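Local coordinates for protein probable enoyl-CoA hydratase/isomerase (Pseudomonas aeruginosa, PDB 7BOR) that binds coenzyme A in a crotonase fold and probably acts as an enoyl-CoA isomerase or hydratase, at residues 196-200 against 201-205. Residues are numbered along the deposited sequence; the frame is centred on the assembly and turned at random.
Sequences LHLAP and SAVVE
Val203 lays its CG2 methyl against Leu198, 3.7 Å from CB, and CD1 of the same leucine also comes near that methyl; the two side chains cross at about a right angle. CG2 faces back to the preceding loop because it stands anti to the valine's own carbonyl carbon, with CG1 anti to the backbone N (chi1 170°). Val203 CG2 also rests 3.5 Å from Ala199 O. That carbonyl accepts the N-H of Val203 at 3.2 Å between Ala199 O and Val203 N, a nearly straight bond whose donor lies almost on the line of the C=O. One residue on, Val204 N donates a hydrogen bond to Pro200 O at 3.1 Å, approaching 30° out of the carbonyl plane, while Val204 CG2 packs beside this oxygen. On the solvent side the methyls of Ala199 and Ala202 meet, CB to CB 4.0 Å. Arg49 NH1 hydrogen-bonds to Leu198 O and Pro200 touches Arg49, and Val203 also reaches Pro94, which ties this surface corner to neighbouring loops. With Ala199 at the N-cap and Pro200 in the first turn, the arrangement is a helix N-terminus, where the loop after helix 182-196 enters helix 200-233 of the crotonase fold.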
loop_
_atom_site.group_PDB
_atom_site.type_symbol
_atom_site.label_atom_id
_atom_site.label_comp_id
_atom_site.label_asym_id
_atom_site.label_seq_id
_atom_site.Cartn_x
_atom_site.Cartn_y
_atom_site.Cartn_z
ATOM N N LEU A 196 -15.472 -15.420 2.125
ATOM C CA LEU A 196 -16.916 -15.536 1.914
ATOM C C LEU A 196 -17.542 -16.726 2.639
ATOM O O LEU A 196 -18.730 -16.680 2.965
ATOM C CB LEU A 196 -17.210 -15.646 0.423
ATOM C CG LEU A 196 -16.652 -14.409 -0.288
ATOM C CD1 LEU A 196 -16.984 -14.420 -1.765
ATOM C CD2 LEU A 196 -17.124 -13.110 0.361
ATOM N N HIS A 197 -16.784 -17.786 2.916
ATOM C CA HIS A 197 -17.356 -18.939 3.611
ATOM C C HIS A 197 -17.413 -18.787 5.124
ATOM O O HIS A 197 -17.986 -19.657 5.785
ATOM C CB HIS A 197 -16.559 -20.201 3.321
ATOM C CG HIS A 197 -16.550 -20.569 1.884
ATOM N ND1 HIS A 197 -17.581 -20.228 1.038
ATOM C CD2 HIS A 197 -15.639 -21.227 1.131
ATOM C CE1 HIS A 197 -17.315 -20.673 -0.175
ATOM N NE2 HIS A 197 -16.150 -21.296 -0.142
ATOM N N LEU A 198 -16.812 -17.741 5.685
ATOM C CA LEU A 198 -16.724 -17.552 7.122
ATOM C C LEU A 198 -17.759 -16.530 7.591
ATOM O O LEU A 198 -18.265 -15.709 6.814
ATOM C CB LEU A 198 -15.309 -17.098 7.507
ATOM C CG LEU A 198 -14.170 -18.014 7.053
ATOM C CD1 LEU A 198 -12.809 -17.378 7.323
ATOM C CD2 LEU A 198 -14.216 -19.356 7.712
ATOM N N ALA A 199 -18.054 -16.583 8.883
ATOM C CA ALA A 199 -18.998 -15.653 9.500
ATOM C C ALA A 199 -18.481 -14.223 9.381
ATOM O O ALA A 199 -17.382 -13.927 9.886
ATOM C CB ALA A 199 -19.202 -16.026 10.965
ATOM N N PRO A 200 -19.204 -13.316 8.710
ATOM C CA PRO A 200 -18.634 -11.971 8.486
ATOM C C PRO A 200 -18.184 -11.280 9.765
ATOM O O PRO A 200 -17.210 -10.516 9.733
ATOM C CB PRO A 200 -19.776 -11.197 7.791
ATOM C CG PRO A 200 -20.683 -12.250 7.225
ATOM C CD PRO A 200 -20.572 -13.443 8.165
ATOM N N SER A 201 -18.876 -11.487 10.884
ATOM C CA SER A 201 -18.517 -10.734 12.081
ATOM C C SER A 201 -17.397 -11.409 12.857
ATOM O O SER A 201 -16.680 -10.742 13.611
ATOM C CB SER A 201 -19.730 -10.541 13.000
ATOM O OG SER A 201 -20.254 -11.787 13.337
ATOM N N ALA A 202 -17.240 -12.723 12.722
ATOM C CA ALA A 202 -16.084 -13.348 13.358
ATOM C C ALA A 202 -14.805 -12.859 12.689
ATOM O O ALA A 202 -13.838 -12.497 13.366
ATOM C CB ALA A 202 -16.206 -14.874 13.311
ATOM N N VAL A 203 -14.825 -12.748 11.367
ATOM C CA VAL A 203 -13.654 -12.282 10.640
ATOM C C VAL A 203 -13.351 -10.843 11.016
ATOM O O VAL A 203 -12.216 -10.496 11.380
ATOM C CB VAL A 203 -13.881 -12.416 9.128
ATOM C CG1 VAL A 203 -12.772 -11.722 8.362
ATOM C CG2 VAL A 203 -14.027 -13.873 8.746
ATOM N N VAL A 204 -14.375 -9.981 10.922
ATOM C CA VAL A 204 -14.224 -8.552 11.165
ATOM C C VAL A 204 -13.735 -8.312 12.573
ATOM O O VAL A 204 -12.828 -7.500 12.813
ATOM C CB VAL A 204 -15.575 -7.846 10.908
ATOM C CG1 VAL A 204 -15.646 -6.496 11.620
ATOM C CG2 VAL A 204 -15.786 -7.711 9.427
ATOM N N GLU A 205 -14.326 -9.016 13.523
ATOM C CA GLU A 205 -13.925 -8.854 14.908
ATOM C C GLU A 205 -12.553 -9.432 15.177
ATOM O O GLU A 205 -11.840 -8.912 16.031
ATOM C CB GLU A 205 -14.913 -9.523 15.836
ATOM C CG GLU A 205 -14.779 -9.097 17.234
ATOM C CD GLU A 205 -16.116 -8.734 17.795
ATOM O OE1 GLU A 205 -16.899 -9.680 18.049
ATOM O OE2 GLU A 205 -16.392 -7.512 17.926
#